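PDB 6GRF: plasmodesmata-located protein 8 from Arabidopsis thaliana, which probably modulates cell-to-cell trafficking at plasmodesmata through an extracellular region of two tandem, disulfide-bonded Gnk2-homologous (DUF26) domains. Local coordinates for residues F8-C13 with G97-L102; F63-C68 with G104-Y109; S121-K126 with Y203-Y208; Y18-P23 with C92-G97; K125-K130 with N192-A197. One frame throughout, in Å; residues are numbered along the deposited sequence.

Contact 1 (F8-C13 with G97-L102); sequences FIYGGC and GASLQL
The ring of Y10 crosses the CB-CG part of Q101 on the neighbouring antiparallel strand obliquely, a broad aromatic group against the stem of a long polar side chain. From its CB the ring is swung between the backbone N and the carbonyl carbon (chi1 83°), which brings one side of it across the partner strand. Along that side Y10 CD2 is 3.5 Å from Q101 CB, CE2 comes to 3.3 Å from the same Q101 CB, and CZ is already drawing away from it. On the other side CE1 passes S99 OG more loosely. At the tip, OH meets a water in the ring plane at 2.9 Å, and this water also bonds S99 OG at 2.8 Å, bridging the two hydroxyls.

The backbone beneath is a classic beta bulge: Q101 O receives both I9 N at 2.9 Å and Y10 N at 3.2 Å, while Q101 N returns a nearly straight bond to Y10 O (173°). Beyond the bulge G11 and G12 carry the pairing on toward C13. The face of F8, L100 and L102 is apolar, with F8 CE1 3.5 Å from L100 CD1, and F8 and L100 rest on helix 74-91. The chemistry thus divides the strand pair: one face is apolar and turned to the helix, and the other is aromatic and polar, with Y10 OH and S99 OG joined through a shared water and Q101 reaching Y203 of the second domain.

Contact 2 (F63-C68 with G104-Y109); sequences FGLYQC and GCFLRY
G64 and Y109 bring the two antiparallel strands closest, with their CA atoms 3.9 Å apart; having no side chain, the glycine leaves this approach unobstructed. Four backbone bonds join the strands in the pairs L65 with R108 and Q67 with F106, the shortest running from F106 N to Q67 O at 2.8 Å. Between them the chains are tight enough for CA-H...O contacts, such as Y66 CA to F106 O at 3.1 Å.

Side chains fill the space above and below. On one face L65 CD1 lies obliquely against F106 CE2 at 3.9 Å, a branched apolar group suited to a ring beside it. On the other, L107 CD1 reaches Y66 CB at 4.0 Å and C68 SG lies 4.1 Å from C105 CB, although these cysteines are not bonded to each other: C68 pairs with C77 and C105 with C80.

The looser end is that of F63, partly exposed, whose ring leads away from strand 105-110; its side chain is about 7 Å from a bound N-acetylglucosamine. R108, extended with CG anti to the backbone N (chi1 -174°), points away from strand 62-68 yet stays buried, in a salt bridge with E110 and a cation-pi contact with F114.

Both are interior strands of the five-stranded sheet, flanked by strands 44-49 and 98-102. Helix 74-91 packs on the face of Y66, C68 and L107, and both disulfides tie that face to it.

Contact 3 (S121-K126 with Y203-Y208); sequences SLRYKK and YLAQCY
Y124 turns its ring anti to the backbone N (chi1 177°) while Y203 holds its own anti to the carbonyl carbon (chi1 -64°), and from facing backbones the two rings end side by side, pointing the same way. They touch at their margins: Y203 CD2 lies 3.8 Å from Y124 CD2, in the plane of the Y124 ring, so this is contact along an edge and not a stack. R123 instead bends at both chi2 and chi3, laying its guanidinium flat over A205, whose CB is 4.0 Å from R123 CZ; the small methyl of A205 suits a planar group lying over it.

Beneath these side chains is a classic beta bulge. Y203 O takes R123 N at 2.8 Å and Y124 N at 3.1 Å, and Y203 N repays Y124 O at 2.7 Å. Past the bulge the pairing frays, since the bond from A205 N to S121 O is weak. On the other side of the strands L122 CD1 meets L204 CD2 at 4.0 Å, the leucines crossing at about a right angle, and L204 continues onto helix 176-193.

Y203 OH finds its acceptor in E201. I9 of strand 8-13 packs on both tyrosines, and Y10 on R123, Y124 and Y203, so apolar and aromatic groups of the two domains meet here. R123 also lies close to R108, a pair of like charges that E110, in a salt bridge with R108, may help to offset.

Contact 4 (Y18-P23 with C92-G97); sequences YTPNTP and CPYSYG
Y94 O receives the backbone N of Y18 at 2.8 Å, the one direct hydrogen bond between these two loops, with the donor tilted 27° from the carbonyl plane. Around it three tyrosines pack together, Y18 buried between the other two. Y94 turns its edge to the face of Y18 in an offset edge-to-face pair, ring centroids 5.3 Å apart and planes at 66°, with Y94 CD1 3.6 Å from Y18 CE2. Y18 CG sits between its backbone N and carbonyl carbon (chi1 72°), which directs the ring to the Y94-S95 backbone, where Y18 CE1 lies 3.4 Å from S95 O. On its other flank Y18 sets CB over the face of Y96, a CH-pi contact with CB 3.5 Å from Y96 CZ. P20, rigid and apolar, meets the same edge of Y94 further out, its CG 3.8 Å from Y94 CE1.

A water joins the loops as well, accepting from T19 N at 3.0 Å and bonding Y96 OH at 2.8 Å. Just beyond, T22 stands at the N-cap of helix 23-39. Loop 18-23 thus leads into that helix, whose F24 meets the rings of both Y18 and Y96, while loop 92-97 carries the chain from helix 74-91 to strand 98-102.

Contact 5 (K125-K130 with N192-A197); sequences KKCSSK and NLCGSA
The end of strand 122-127 passes the end of helix 176-193 and the type I turn C194-A197, the CA atoms of C127 and C194 standing 5.4 Å apart without any backbone bond between the segments. What joins them is covalent: C127 SG and C194 SG are bonded at 2.1 Å with chi3 -72°. In both cysteines SG lies anti to the carbonyl carbon and beside the backbone N (chi1 -40° in C127 and -56° in C194), which turns each sulphur toward the other segment. C127 SG also lies 3.5 Å from L193 O, the last helical carbonyl.

Apolar contacts flank the disulfide. On one side the long aliphatic stem of K125 crosses L193, with K125 CD 3.9 Å from L193 CD1; a lysine can cover a leucine at the surface while its charged end continues beyond it. On the other side A197 puts its methyl close in, CB 4.1 Å from C127 CB and 4.0 Å from S128 N, a side chain small enough to come this near the strand side of the disulfide. S128 then begins an ST turn, its OG accepting from K130 N at 3.2 Å, and bends the chain away from the strand.

A disulfide pinning the first strand of the domain to the end of its second long helix belongs to the cysteine-rich DUF26 fold; C127 and C194 occupy the places that C13 and C92 hold in the first domain.

Overall arrangement
From the N terminus, strand 8-13 opens contact 1, which closes a long loop only when strand 98-102 returns beside it. Contact 4 is nested inside that loop, joining the approach to helix 23-39 with the exit from helix 74-91, and shares G97 with contact 1. Contact 2 crosses both: it begins inside the loop and closes beyond it on strand 105-110, linking through strand 98-102 into one sheet. The second domain follows in series. Contacts 3 and 5 both start from strand 122-127, one joining it to strand 199-204, the other to the end of helix 176-193. Contact 3 touches contacts 1 and 2, so the two domains meet there, whereas contacts 4 and 5 are about 36 Å apart between centres.

Contact 1 (F8-C13 with G97-L102)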
# COMPACT_ATOMS: atom_id res chain seq x y z
N PHE A 8 11.38 -4.08 3.50
CA PHE A 8 10.50 -4.79 2.58
C PHE A 8 9.30 -5.36 3.34
O PHE A 8 9.48 -6.08 4.29
CB PHE A 8 11.27 -5.92 1.90
CG PHE A 8 10.46 -6.75 0.94
CD1 PHE A 8 10.24 -6.32 -0.35
CD2 PHE A 8 9.92 -7.96 1.34
CE1 PHE A 8 9.48 -7.08 -1.23
CE2 PHE A 8 9.16 -8.72 0.45
CZ PHE A 8 8.94 -8.27 -0.83
N ILE A 9 8.07 -5.04 2.88
CA ILE A 9 6.86 -5.60 3.47
C ILE A 9 6.33 -6.73 2.58
O ILE A 9 6.25 -7.87 3.02
CB ILE A 9 5.81 -4.51 3.76
CG1 ILE A 9 6.39 -3.48 4.73
CG2 ILE A 9 4.52 -5.12 4.27
CD1 ILE A 9 5.43 -2.39 5.12
N TYR A 10 5.97 -6.41 1.33
CA TYR A 10 5.49 -7.42 0.41
C TYR A 10 5.63 -6.93 -1.04
O TYR A 10 5.69 -5.73 -1.30
CB TYR A 10 4.03 -7.81 0.71
CG TYR A 10 2.98 -6.89 0.13
CD1 TYR A 10 2.49 -7.08 -1.16
CD2 TYR A 10 2.47 -5.83 0.87
CE1 TYR A 10 1.53 -6.23 -1.69
CE2 TYR A 10 1.51 -4.98 0.34
CZ TYR A 10 1.04 -5.18 -0.94
OH TYR A 10 0.10 -4.34 -1.45
N GLY A 11 5.68 -7.89 -1.95
CA GLY A 11 5.70 -7.65 -3.38
C GLY A 11 4.94 -8.74 -4.12
O GLY A 11 4.80 -9.87 -3.62
N GLY A 12 4.42 -8.39 -5.30
CA GLY A 12 3.72 -9.34 -6.16
C GLY A 12 3.85 -8.92 -7.61
O GLY A 12 3.89 -7.73 -7.90
N CYS A 13 3.97 -9.90 -8.51
CA CYS A 13 4.02 -9.63 -9.92
C CYS A 13 2.96 -10.45 -10.63
O CYS A 13 2.52 -11.48 -10.12
CB CYS A 13 5.37 -9.95 -10.56
SG CYS A 13 6.52 -10.84 -9.50
N GLY A 97 2.54 -6.55 -14.79
CA GLY A 97 2.02 -5.93 -13.60
C GLY A 97 2.86 -6.28 -12.38
O GLY A 97 3.42 -7.38 -12.30
N ALA A 98 2.97 -5.32 -11.46
CA ALA A 98 3.78 -5.48 -10.26
C ALA A 98 3.34 -4.48 -9.20
O ALA A 98 2.88 -3.37 -9.51
CB ALA A 98 5.25 -5.30 -10.58
N SER A 99 3.48 -4.89 -7.94
CA SER A 99 3.31 -3.98 -6.83
C SER A 99 4.36 -4.29 -5.76
O SER A 99 4.86 -5.41 -5.66
CB SER A 99 1.91 -4.04 -6.29
OG SER A 99 1.65 -5.33 -5.76
N LEU A 100 4.71 -3.25 -4.99
CA LEU A 100 5.74 -3.33 -3.99
C LEU A 100 5.42 -2.37 -2.85
O LEU A 100 5.24 -1.18 -3.07
CB LEU A 100 7.08 -2.94 -4.62
CG LEU A 100 8.22 -2.81 -3.61
CD1 LEU A 100 8.59 -4.17 -3.05
CD2 LEU A 100 9.42 -2.14 -4.25
N GLN A 101 5.41 -2.92 -1.63
CA GLN A 101 5.17 -2.16 -0.43
C GLN A 101 6.43 -2.24 0.44
O GLN A 101 6.83 -3.32 0.89
CB GLN A 101 3.92 -2.70 0.25
CG GLN A 101 3.57 -1.99 1.56
CD GLN A 101 2.90 -0.66 1.36
OE1 GLN A 101 3.42 0.37 1.78
NE2 GLN A 101 1.73 -0.66 0.76
N LEU A 102 7.09 -1.09 0.58
CA LEU A 102 8.13 -0.87 1.58
C LEU A 102 7.48 -0.16 2.77
O LEU A 102 6.35 0.33 2.65
CB LEU A 102 9.25 -0.02 0.97
CG LEU A 102 9.88 -0.54 -0.33
CD1 LEU A 102 11.09 0.29 -0.71
CD2 LEU A 102 10.28 -2.01 -0.21
O HOH W 1 -0.64 -4.68 -4.22

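Contact 2 (F63-C68 with G104-Y109)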
# COMPACT_ATOMS: atom_id res chain seq x y z
N PHE A 63 -0.35 1.70 -16.66
CA PHE A 63 -1.08 2.47 -15.68
C PHE A 63 -0.44 2.19 -14.32
O PHE A 63 -0.14 1.04 -14.01
CB PHE A 63 -2.56 2.06 -15.61
CG PHE A 63 -3.33 2.20 -16.90
CD1 PHE A 63 -3.89 3.41 -17.27
CD2 PHE A 63 -3.52 1.11 -17.74
CE1 PHE A 63 -4.61 3.53 -18.45
CE2 PHE A 63 -4.23 1.23 -18.93
CZ PHE A 63 -4.79 2.44 -19.27
N GLY A 64 -0.21 3.24 -13.53
CA GLY A 64 0.43 3.04 -12.26
C GLY A 64 0.29 4.23 -11.34
O GLY A 64 -0.21 5.27 -11.75
N LEU A 65 0.73 4.03 -10.09
CA LEU A 65 0.77 5.06 -9.08
C LEU A 65 1.83 4.72 -8.03
O LEU A 65 2.38 3.60 -8.00
CB LEU A 65 -0.62 5.21 -8.44
CG LEU A 65 -1.27 3.95 -7.86
CD1 LEU A 65 -0.58 3.47 -6.60
CD2 LEU A 65 -2.73 4.20 -7.58
N TYR A 66 2.14 5.71 -7.20
CA TYR A 66 2.92 5.53 -6.00
C TYR A 66 2.23 6.30 -4.87
O TYR A 66 1.50 7.25 -5.10
CB TYR A 66 4.36 6.00 -6.20
CG TYR A 66 4.51 7.50 -6.31
CD1 TYR A 66 4.80 8.27 -5.20
CD2 TYR A 66 4.34 8.14 -7.52
CE1 TYR A 66 4.91 9.65 -5.29
CE2 TYR A 66 4.45 9.52 -7.63
CZ TYR A 66 4.73 10.28 -6.51
OH TYR A 66 4.83 11.64 -6.61
N GLN A 67 2.47 5.84 -3.64
CA GLN A 67 1.98 6.51 -2.43
C GLN A 67 3.08 6.38 -1.38
O GLN A 67 3.41 5.27 -1.00
CB GLN A 67 0.66 5.86 -2.01
CG GLN A 67 0.08 6.42 -0.72
CD GLN A 67 -0.36 7.86 -0.91
OE1 GLN A 67 0.27 8.80 -0.42
NE2 GLN A 67 -1.46 8.04 -1.61
N CYS A 68 3.65 7.52 -0.96
CA CYS A 68 4.54 7.55 0.20
C CYS A 68 3.70 7.68 1.47
O CYS A 68 2.56 8.13 1.43
CB CYS A 68 5.52 8.71 0.14
SG CYS A 68 6.71 8.55 -1.22
N GLY A 104 7.95 2.70 3.90
CA GLY A 104 7.73 4.10 3.61
C GLY A 104 6.89 4.38 2.37
O GLY A 104 6.43 5.49 2.20
N CYS A 105 6.73 3.41 1.47
CA CYS A 105 6.11 3.73 0.18
C CYS A 105 5.59 2.49 -0.54
O CYS A 105 6.00 1.36 -0.28
CB CYS A 105 7.07 4.51 -0.72
SG CYS A 105 8.66 3.68 -1.01
N PHE A 106 4.65 2.76 -1.44
CA PHE A 106 3.98 1.77 -2.23
C PHE A 106 4.10 2.19 -3.70
O PHE A 106 3.92 3.36 -4.01
CB PHE A 106 2.53 1.66 -1.77
CG PHE A 106 1.66 0.76 -2.62
CD1 PHE A 106 1.81 -0.61 -2.59
CD2 PHE A 106 0.67 1.30 -3.42
CE1 PHE A 106 1.00 -1.43 -3.34
CE2 PHE A 106 -0.16 0.48 -4.17
CZ PHE A 106 0.01 -0.89 -4.14
N LEU A 107 4.42 1.22 -4.56
CA LEU A 107 4.54 1.44 -6.01
C LEU A 107 3.77 0.35 -6.74
O LEU A 107 3.89 -0.81 -6.40
CB LEU A 107 6.03 1.38 -6.36
CG LEU A 107 6.36 1.58 -7.83
CD1 LEU A 107 5.95 2.97 -8.30
CD2 LEU A 107 7.83 1.35 -8.07
N ARG A 108 3.00 0.73 -7.76
CA ARG A 108 2.17 -0.22 -8.50
C ARG A 108 2.07 0.20 -9.97
O ARG A 108 1.91 1.37 -10.29
CB ARG A 108 0.76 -0.27 -7.91
CG ARG A 108 -0.14 -1.33 -8.52
CD ARG A 108 -1.52 -1.36 -7.89
NE ARG A 108 -2.38 -2.35 -8.50
CZ ARG A 108 -3.70 -2.43 -8.33
NH1 ARG A 108 -4.31 -1.70 -7.40
NH2 ARG A 108 -4.42 -3.23 -9.10
N TYR A 109 2.11 -0.80 -10.85
CA TYR A 109 1.77 -0.58 -12.24
C TYR A 109 1.13 -1.85 -12.82
O TYR A 109 1.39 -2.95 -12.36
CB TYR A 109 3.01 -0.15 -13.03
CG TYR A 109 4.00 -1.26 -13.26
CD1 TYR A 109 3.82 -2.16 -14.29
CD2 TYR A 109 5.13 -1.39 -12.46
CE1 TYR A 109 4.71 -3.19 -14.52
CE2 TYR A 109 6.04 -2.42 -12.68
CZ TYR A 109 5.82 -3.32 -13.71
OH TYR A 109 6.68 -4.34 -13.97

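Contact 3 (S121-K126 with Y203-Y208)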
# COMPACT_ATOMS: atom_id res chain seq x y z
N SER A 121 -9.52 -6.28 -2.28
CA SER A 121 -8.96 -7.62 -2.20
C SER A 121 -7.74 -7.59 -1.29
O SER A 121 -7.04 -6.60 -1.23
CB SER A 121 -8.64 -8.22 -3.56
OG SER A 121 -8.25 -7.22 -4.47
N LEU A 122 -7.53 -8.69 -0.56
CA LEU A 122 -6.43 -8.84 0.36
C LEU A 122 -5.12 -9.04 -0.41
O LEU A 122 -5.00 -9.96 -1.19
CB LEU A 122 -6.72 -10.05 1.26
CG LEU A 122 -5.59 -10.43 2.22
CD1 LEU A 122 -5.21 -9.24 3.09
CD2 LEU A 122 -5.99 -11.63 3.07
N ARG A 123 -4.14 -8.19 -0.14
CA ARG A 123 -2.83 -8.28 -0.78
C ARG A 123 -1.83 -8.97 0.15
O ARG A 123 -1.06 -9.80 -0.30
CB ARG A 123 -2.33 -6.89 -1.18
CG ARG A 123 -3.07 -6.32 -2.38
CD ARG A 123 -3.02 -7.26 -3.57
NE ARG A 123 -3.01 -6.52 -4.82
CZ ARG A 123 -4.01 -6.47 -5.70
NH1 ARG A 123 -5.11 -7.18 -5.51
NH2 ARG A 123 -3.90 -5.71 -6.77
N TYR A 124 -1.85 -8.62 1.44
CA TYR A 124 -0.91 -9.15 2.40
C TYR A 124 -1.43 -8.90 3.83
O TYR A 124 -2.06 -7.89 4.10
CB TYR A 124 0.49 -8.54 2.19
CG TYR A 124 1.53 -8.98 3.18
CD1 TYR A 124 2.06 -10.27 3.13
CD2 TYR A 124 1.98 -8.14 4.18
CE1 TYR A 124 3.02 -10.69 4.04
CE2 TYR A 124 2.94 -8.55 5.10
CZ TYR A 124 3.45 -9.83 5.03
OH TYR A 124 4.38 -10.26 5.94
N LYS A 125 -1.16 -9.85 4.72
CA LYS A 125 -1.49 -9.71 6.12
C LYS A 125 -0.43 -10.45 6.95
O LYS A 125 0.15 -11.43 6.50
CB LYS A 125 -2.88 -10.27 6.43
CG LYS A 125 -3.02 -11.78 6.27
CD LYS A 125 -3.43 -12.46 7.54
CE LYS A 125 -3.36 -13.97 7.43
NZ LYS A 125 -2.19 -14.51 8.16
N LYS A 126 -0.19 -9.93 8.15
CA LYS A 126 0.68 -10.55 9.12
C LYS A 126 0.08 -10.32 10.51
O LYS A 126 -0.17 -9.17 10.86
CB LYS A 126 2.08 -9.96 8.99
CG LYS A 126 3.18 -10.73 9.71
CD LYS A 126 4.48 -9.95 9.76
CE LYS A 126 5.71 -10.81 9.57
NZ LYS A 126 5.97 -11.64 10.77
N TYR A 203 -3.03 -5.35 4.39
CA TYR A 203 -2.82 -4.53 3.22
C TYR A 203 -3.79 -4.99 2.13
O TYR A 203 -3.74 -6.14 1.71
CB TYR A 203 -1.38 -4.63 2.72
CG TYR A 203 -0.36 -4.10 3.69
CD1 TYR A 203 0.12 -2.81 3.57
CD2 TYR A 203 0.13 -4.88 4.71
CE1 TYR A 203 1.05 -2.30 4.45
CE2 TYR A 203 1.07 -4.39 5.61
CZ TYR A 203 1.52 -3.09 5.48
OH TYR A 203 2.44 -2.61 6.35
N LEU A 204 -4.69 -4.10 1.73
CA LEU A 204 -5.57 -4.33 0.60
C LEU A 204 -5.01 -3.58 -0.61
O LEU A 204 -4.00 -2.90 -0.50
CB LEU A 204 -6.98 -3.85 0.96
CG LEU A 204 -7.54 -4.40 2.26
CD1 LEU A 204 -9.00 -4.00 2.41
CD2 LEU A 204 -7.38 -5.91 2.34
N ALA A 205 -5.67 -3.74 -1.75
CA ALA A 205 -5.21 -3.15 -3.01
C ALA A 205 -5.03 -1.63 -2.89
O ALA A 205 -4.07 -1.09 -3.43
CB ALA A 205 -6.16 -3.51 -4.12
N GLN A 206 -5.93 -0.94 -2.18
CA GLN A 206 -5.98 0.54 -2.21
C GLN A 206 -5.86 1.19 -0.81
O GLN A 206 -5.98 2.42 -0.68
CB GLN A 206 -7.27 0.97 -2.90
CG GLN A 206 -7.36 0.57 -4.36
CD GLN A 206 -6.81 1.63 -5.28
OE1 GLN A 206 -5.74 2.18 -5.04
NE2 GLN A 206 -7.55 1.95 -6.33
N CYS A 207 -5.59 0.39 0.23
CA CYS A 207 -5.44 0.92 1.59
C CYS A 207 -4.75 -0.12 2.47
O CYS A 207 -4.58 -1.28 2.06
CB CYS A 207 -6.78 1.30 2.20
SG CYS A 207 -7.93 -0.08 2.43
N TYR A 208 -4.32 0.31 3.66
CA TYR A 208 -3.88 -0.62 4.69
C TYR A 208 -4.10 -0.04 6.09
O TYR A 208 -4.35 1.14 6.27
CB TYR A 208 -2.42 -1.02 4.49
CG TYR A 208 -1.39 0.05 4.77
CD1 TYR A 208 -0.91 0.87 3.76
CD2 TYR A 208 -0.83 0.18 6.03
CE1 TYR A 208 0.08 1.81 4.01
CE2 TYR A 208 0.15 1.13 6.30
CZ TYR A 208 0.61 1.95 5.28
OH TYR A 208 1.59 2.87 5.54

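Contact 4 (Y18-P23 with C92-G97)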
# COMPACT_ATOMS: atom_id res chain seq x y z
N TYR A 18 6.34 -9.72 -20.21
CA TYR A 18 6.62 -9.00 -21.44
C TYR A 18 8.01 -9.39 -21.94
O TYR A 18 8.79 -10.00 -21.22
CB TYR A 18 6.46 -7.49 -21.24
CG TYR A 18 7.52 -6.80 -20.42
CD1 TYR A 18 7.33 -6.51 -19.08
CD2 TYR A 18 8.70 -6.35 -21.00
CE1 TYR A 18 8.28 -5.84 -18.33
CE2 TYR A 18 9.67 -5.69 -20.27
CZ TYR A 18 9.46 -5.43 -18.92
OH TYR A 18 10.40 -4.77 -18.18
N THR A 19 8.29 -9.06 -23.21
CA THR A 19 9.57 -9.37 -23.83
C THR A 19 10.36 -8.08 -24.00
O THR A 19 9.78 -7.00 -24.18
CB THR A 19 9.35 -10.14 -25.14
OG1 THR A 19 8.77 -9.24 -26.09
CG2 THR A 19 8.46 -11.35 -24.98
N PRO A 20 11.71 -8.13 -23.95
CA PRO A 20 12.55 -6.96 -24.23
C PRO A 20 12.27 -6.32 -25.59
O PRO A 20 11.79 -7.00 -26.49
CB PRO A 20 13.98 -7.54 -24.25
CG PRO A 20 13.90 -8.80 -23.42
CD PRO A 20 12.50 -9.33 -23.63
N ASN A 21 12.54 -5.01 -25.72
CA ASN A 21 12.46 -4.26 -26.98
C ASN A 21 11.03 -4.28 -27.53
O ASN A 21 10.81 -4.50 -28.73
CB ASN A 21 13.43 -4.79 -28.04
CG ASN A 21 14.84 -4.90 -27.50
OD1 ASN A 21 15.18 -4.24 -26.52
ND2 ASN A 21 15.65 -5.76 -28.11
N THR A 22 10.07 -4.05 -26.64
CA THR A 22 8.68 -3.86 -27.01
C THR A 22 8.25 -2.48 -26.53
O THR A 22 8.86 -1.91 -25.62
CB THR A 22 7.80 -4.98 -26.45
OG1 THR A 22 7.98 -5.05 -25.03
CG2 THR A 22 8.10 -6.32 -27.09
N PRO A 23 7.22 -1.87 -27.16
CA PRO A 23 6.63 -0.63 -26.65
C PRO A 23 6.26 -0.67 -25.15
O PRO A 23 6.43 0.32 -24.47
CB PRO A 23 5.39 -0.47 -27.52
CG PRO A 23 5.79 -1.10 -28.84
CD PRO A 23 6.65 -2.28 -28.45
N CYS A 92 10.65 -8.40 -9.80
CA CYS A 92 9.65 -8.64 -10.86
C CYS A 92 10.22 -8.26 -12.22
O CYS A 92 9.75 -7.32 -12.84
CB CYS A 92 8.38 -7.84 -10.58
SG CYS A 92 7.57 -8.33 -9.04
N PRO A 93 11.25 -8.97 -12.73
CA PRO A 93 11.97 -8.57 -13.94
C PRO A 93 11.17 -8.17 -15.20
O PRO A 93 11.46 -7.14 -15.83
CB PRO A 93 12.77 -9.84 -14.30
CG PRO A 93 12.98 -10.57 -12.99
CD PRO A 93 11.80 -10.19 -12.12
N TYR A 94 10.20 -9.00 -15.60
CA TYR A 94 9.57 -8.84 -16.91
C TYR A 94 8.06 -8.98 -16.78
O TYR A 94 7.42 -9.56 -17.63
CB TYR A 94 10.16 -9.85 -17.89
CG TYR A 94 11.54 -9.48 -18.38
CD1 TYR A 94 11.70 -8.48 -19.32
CD2 TYR A 94 12.67 -10.09 -17.87
CE1 TYR A 94 12.96 -8.10 -19.76
CE2 TYR A 94 13.93 -9.73 -18.31
CZ TYR A 94 14.08 -8.73 -19.26
OH TYR A 94 15.32 -8.37 -19.69
N SER A 95 7.51 -8.42 -15.70
CA SER A 95 6.10 -8.53 -15.39
C SER A 95 5.33 -7.39 -16.05
O SER A 95 5.80 -6.25 -16.07
CB SER A 95 5.88 -8.56 -13.90
OG SER A 95 6.51 -9.70 -13.34
N TYR A 96 4.16 -7.72 -16.60
CA TYR A 96 3.21 -6.75 -17.13
C TYR A 96 2.59 -5.95 -15.98
O TYR A 96 2.14 -4.84 -16.19
CB TYR A 96 2.10 -7.44 -17.94
CG TYR A 96 2.44 -7.67 -19.39
CD1 TYR A 96 2.55 -8.95 -19.91
CD2 TYR A 96 2.67 -6.61 -20.25
CE1 TYR A 96 2.86 -9.18 -21.24
CE2 TYR A 96 2.99 -6.81 -21.58
CZ TYR A 96 3.08 -8.10 -22.08
OH TYR A 96 3.39 -8.30 -23.39
N GLY A 97 2.54 -6.55 -14.79
CA GLY A 97 2.02 -5.93 -13.60
C GLY A 97 2.86 -6.28 -12.38
O GLY A 97 3.42 -7.38 -12.30
O HOH W 2 5.87 -7.98 -24.71

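Contact 5 (K125-K130 with N192-A197)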
# COMPACT_ATOMS: atom_id res chain seq x y z
N LYS A 125 -1.16 -9.85 4.72
CA LYS A 125 -1.49 -9.71 6.12
C LYS A 125 -0.43 -10.45 6.95
O LYS A 125 0.15 -11.43 6.50
CB LYS A 125 -2.88 -10.27 6.43
CG LYS A 125 -3.02 -11.78 6.27
CD LYS A 125 -3.43 -12.46 7.54
CE LYS A 125 -3.36 -13.97 7.43
NZ LYS A 125 -2.19 -14.51 8.16
N LYS A 126 -0.19 -9.93 8.15
CA LYS A 126 0.68 -10.55 9.12
C LYS A 126 0.08 -10.32 10.51
O LYS A 126 -0.17 -9.17 10.86
CB LYS A 126 2.08 -9.96 8.99
CG LYS A 126 3.18 -10.73 9.71
CD LYS A 126 4.48 -9.95 9.76
CE LYS A 126 5.71 -10.81 9.57
NZ LYS A 126 5.97 -11.64 10.77
N CYS A 127 -0.19 -11.41 11.23
CA CYS A 127 -0.52 -11.38 12.64
C CYS A 127 0.74 -11.72 13.44
O CYS A 127 1.47 -12.64 13.08
CB CYS A 127 -1.60 -12.40 13.03
SG CYS A 127 -2.98 -12.60 11.87
N SER A 128 0.97 -10.97 14.52
CA SER A 128 2.01 -11.27 15.49
C SER A 128 1.85 -12.72 15.98
O SER A 128 0.74 -13.25 16.06
CB SER A 128 1.96 -10.32 16.65
OG SER A 128 2.89 -10.70 17.65
N SER A 129 2.98 -13.34 16.29
CA SER A 129 2.99 -14.69 16.82
C SER A 129 2.50 -14.68 18.28
O SER A 129 1.88 -15.64 18.73
CB SER A 129 4.36 -15.28 16.69
OG SER A 129 4.45 -16.47 17.45
N LYS A 130 2.77 -13.57 18.99
CA LYS A 130 2.29 -13.37 20.37
C LYS A 130 0.82 -12.94 20.37
O LYS A 130 0.43 -11.96 19.72
CB LYS A 130 3.15 -12.34 21.11
CG LYS A 130 4.08 -12.91 22.17
CD LYS A 130 5.19 -13.81 21.65
CE LYS A 130 5.98 -14.46 22.77
NZ LYS A 130 7.11 -15.28 22.26
N ASN A 192 -10.86 -10.48 11.86
CA ASN A 192 -11.35 -11.82 11.54
C ASN A 192 -10.18 -12.77 11.26
O ASN A 192 -10.29 -13.96 11.55
CB ASN A 192 -12.48 -11.75 10.50
CG ASN A 192 -13.78 -11.23 11.12
OD1 ASN A 192 -14.46 -11.95 11.87
ND2 ASN A 192 -14.12 -9.97 10.87
N LEU A 193 -9.03 -12.25 10.81
CA LEU A 193 -7.84 -13.08 10.53
C LEU A 193 -6.87 -13.11 11.72
O LEU A 193 -6.14 -14.09 11.89
CB LEU A 193 -7.13 -12.54 9.28
CG LEU A 193 -7.95 -12.53 7.99
CD1 LEU A 193 -7.18 -11.83 6.88
CD2 LEU A 193 -8.35 -13.93 7.57
N CYS A 194 -6.82 -12.04 12.51
CA CYS A 194 -5.84 -11.88 13.59
C CYS A 194 -6.55 -11.63 14.92
O CYS A 194 -6.29 -10.63 15.59
CB CYS A 194 -4.91 -10.71 13.32
SG CYS A 194 -4.05 -10.81 11.73
N GLY A 195 -7.46 -12.53 15.29
CA GLY A 195 -8.40 -12.27 16.37
C GLY A 195 -7.73 -11.79 17.65
O GLY A 195 -8.20 -10.82 18.24
N SER A 196 -6.66 -12.47 18.08
CA SER A 196 -6.10 -12.31 19.43
C SER A 196 -4.69 -11.70 19.42
O SER A 196 -4.06 -11.60 20.47
CB SER A 196 -6.09 -13.63 20.15
OG SER A 196 -7.33 -14.30 20.02
N ALA A 197 -4.20 -11.29 18.25
CA ALA A 197 -2.79 -10.88 18.10
C ALA A 197 -2.53 -9.55 18.82
O ALA A 197 -3.40 -8.68 18.83
CB ALA A 197 -2.46 -10.75 16.64